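Local atomic coordinates of urea carboxylase (Thermus thermophilus, PDB entry 3OEP), a protein that is of unknown function, a KipI-KipA homologue that may bind ATP and is probably not an allophanate hydrolase. Residues V234-R239 with L346-P351. Numbering follows the deposited sequence.
Sequences VVDGGR and LGSASP
Asp236 and Arg239 grip Ser348, Ala349 and Ser350 in a buried polar contact that joins the turn after edge strand 233-235 to the long loop between strands 331-336 and 366-368. Asp236 OD1 accepts from Ser350 OG at 2.7 Å and from Ser348 OG at 2.8 Å; Ser348 OG meets the syn lone pair of OD1, whereas Ser350 OG arrives from above the carboxylate plane, 42° out of it. OD2 of Asp236 takes the backbone N of Ala349 at 2.8 Å, nearly straight at the hydrogen (167°). CG of Asp236 lies between its own N and carbonyl carbon (chi1 67°), a rotation that also lets OD1 accept from Gly238 N. That bond closes an Asx turn, and Ser348 OG, accepting from Ser350 N, closes an ST turn facing it; the 346-351 segment belongs to a carboxyltransferase subdomain A and B region, of the cyclophilin-like clan. An asparagine in place of Asp236 would probably leave one of its donors without an acceptor, since an amide NH2 cannot accept as a carboxylate oxygen does. Arg239, its chain bent at chi3, sends NH1 (2.9 Å) and NH2 (2.7 Å) end-on to Ser350 O, with Ser348 CB over one guanidinium face; NE turns to Phe345 O. At the strand end, a water donates to both Val234 O and Ala349 O, and Val235 CG1 meets Pro351 CD at 3.9 Å.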
ATOM      1  N   VAL A 234      -9.937   9.644   4.967  1.00 12.66           N
ATOM      2  CA  VAL A 234      -9.753  10.838   4.150  1.00 12.24           C
ATOM      3  C   VAL A 234      -8.633  10.543   3.157  1.00 13.38           C
ATOM      4  O   VAL A 234      -7.492  10.333   3.565  1.00 15.28           O
ATOM      5  CB  VAL A 234      -9.381  12.060   5.000  1.00 13.56           C
ATOM      6  CG1 VAL A 234      -9.102  13.264   4.110  1.00 15.40           C
ATOM      7  CG2 VAL A 234     -10.510  12.373   5.983  1.00 17.33           C
ATOM      8  N   VAL A 235      -8.961  10.514   1.869  1.00 13.35           N
ATOM      9  CA  VAL A 235      -7.973  10.223   0.824  1.00 14.31           C
ATOM     10  C   VAL A 235      -7.854  11.351  -0.194  1.00 15.24           C
ATOM     11  O   VAL A 235      -8.834  12.039  -0.483  1.00 17.08           O
ATOM     12  CB  VAL A 235      -8.306   8.915   0.076  1.00 13.74           C
ATOM     13  CG1 VAL A 235      -8.264   7.722   1.029  1.00 17.87           C
ATOM     14  CG2 VAL A 235      -9.668   9.005  -0.622  1.00 16.09           C
ATOM     15  N   ASP A 236      -6.642  11.545  -0.724  1.00 15.21           N
ATOM     16  CA  ASP A 236      -6.431  12.399  -1.902  1.00 15.31           C
ATOM     17  C   ASP A 236      -6.080  11.509  -3.104  1.00 16.85           C
ATOM     18  O   ASP A 236      -6.434  10.329  -3.107  1.00 17.63           O
ATOM     19  CB  ASP A 236      -5.402  13.519  -1.629  1.00 15.50           C
ATOM     20  CG  ASP A 236      -3.977  13.016  -1.396  1.00 18.29           C
ATOM     21  OD1 ASP A 236      -3.669  11.811  -1.579  1.00 17.58           O
ATOM     22  OD2 ASP A 236      -3.146  13.874  -1.026  1.00 21.70           O
ATOM     23  N   GLY A 237      -5.410  12.048  -4.121  1.00 16.59           N
ATOM     24  CA  GLY A 237      -5.099  11.265  -5.320  1.00 17.51           C
ATOM     25  C   GLY A 237      -4.186  10.066  -5.102  1.00 17.67           C
ATOM     26  O   GLY A 237      -4.181   9.133  -5.911  1.00 19.30           O
ATOM     27  N   GLY A 238      -3.425  10.090  -4.012  1.00 16.76           N
ATOM     28  CA  GLY A 238      -2.487   9.015  -3.683  1.00 15.53           C
ATOM     29  C   GLY A 238      -1.121   9.559  -3.327  1.00 15.03           C
ATOM     30  O   GLY A 238      -0.852  10.760  -3.487  1.00 15.81           O
ATOM     31  N   ARG A 239      -0.268   8.675  -2.814  1.00 14.70           N
ATOM     32  CA  ARG A 239       1.101   9.018  -2.485  1.00 15.19           C
ATOM     33  C   ARG A 239       1.989   8.425  -3.565  1.00 13.99           C
ATOM     34  O   ARG A 239       1.959   7.217  -3.803  1.00 15.02           O
ATOM     35  CB  ARG A 239       1.496   8.469  -1.113  1.00 14.48           C
ATOM     36  CG  ARG A 239       2.895   8.875  -0.680  1.00 14.30           C
ATOM     37  CD  ARG A 239       3.151   8.632   0.810  1.00 15.70           C
ATOM     38  NE  ARG A 239       2.376   9.552   1.654  1.00 15.45           N
ATOM     39  CZ  ARG A 239       1.239   9.270   2.299  1.00 16.73           C
ATOM     40  NH1 ARG A 239       0.676   8.064   2.260  1.00 14.86           N
ATOM     41  NH2 ARG A 239       0.654  10.226   3.007  1.00 14.01           N
ATOM     42  N   LEU A 346       5.010  13.332   2.972  1.00 20.42           N
ATOM     43  CA  LEU A 346       5.714  13.005   1.733  1.00 22.78           C
ATOM     44  C   LEU A 346       4.836  13.177   0.489  1.00 23.41           C
ATOM     45  O   LEU A 346       4.716  12.272  -0.338  1.00 23.71           O
ATOM     46  CB  LEU A 346       6.333  11.603   1.816  1.00 22.96           C
ATOM     47  CG  LEU A 346       7.377  11.423   2.928  1.00 25.65           C
ATOM     48  CD1 LEU A 346       7.889   9.988   2.976  1.00 28.58           C
ATOM     49  CD2 LEU A 346       8.553  12.388   2.765  1.00 26.56           C
ATOM     50  N   GLY A 347       4.220  14.352   0.385  1.00 22.89           N
ATOM     51  CA  GLY A 347       3.494  14.766  -0.814  1.00 23.74           C
ATOM     52  C   GLY A 347       2.014  14.432  -0.864  1.00 23.77           C
ATOM     53  O   GLY A 347       1.317  14.851  -1.795  1.00 25.03           O
ATOM     54  N   SER A 348       1.512  13.697   0.129  1.00 19.84           N
ATOM     55  CA  SER A 348       0.131  13.228   0.088  1.00 18.33           C
ATOM     56  C   SER A 348      -0.547  13.246   1.451  1.00 17.63           C
ATOM     57  O   SER A 348       0.086  13.005   2.480  1.00 16.37           O
ATOM     58  CB  SER A 348       0.094  11.815  -0.490  1.00 17.38           C
ATOM     59  OG  SER A 348      -1.194  11.235  -0.404  1.00 16.88           O
ATOM     60  N   ALA A 349      -1.849  13.514   1.430  1.00 18.01           N
ATOM     61  CA  ALA A 349      -2.697  13.439   2.612  1.00 19.46           C
ATOM     62  C   ALA A 349      -3.333  12.058   2.787  1.00 18.51           C
ATOM     63  O   ALA A 349      -4.105  11.845   3.734  1.00 17.15           O
ATOM     64  CB  ALA A 349      -3.793  14.502   2.533  1.00 21.06           C
ATOM     65  N   SER A 350      -3.043  11.123   1.879  1.00 16.94           N
ATOM     66  CA  SER A 350      -3.654   9.796   1.948  1.00 15.60           C
ATOM     67  C   SER A 350      -3.014   8.950   3.048  1.00 16.97           C
ATOM     68  O   SER A 350      -1.808   9.036   3.295  1.00 16.97           O
ATOM     69  CB  SER A 350      -3.557   9.050   0.611  1.00 15.81           C
ATOM     70  OG  SER A 350      -4.448   9.586  -0.356  1.00 15.99           O
ATOM     71  N   PRO A 351      -3.820   8.116   3.705  1.00 16.98           N
ATOM     72  CA  PRO A 351      -3.277   7.288   4.776  1.00 18.19           C
ATOM     73  C   PRO A 351      -2.442   6.121   4.258  1.00 18.45           C
ATOM     74  O   PRO A 351      -2.689   5.605   3.166  1.00 18.73           O
ATOM     75  CB  PRO A 351      -4.528   6.763   5.476  1.00 20.07           C
ATOM     76  CG  PRO A 351      -5.580   6.782   4.447  1.00 23.19           C
ATOM     77  CD  PRO A 351      -5.278   7.954   3.566  1.00 18.82           C
TER
HETATM   78  O   HOH W   1      -5.828  10.952   5.630  1.00 22.69           O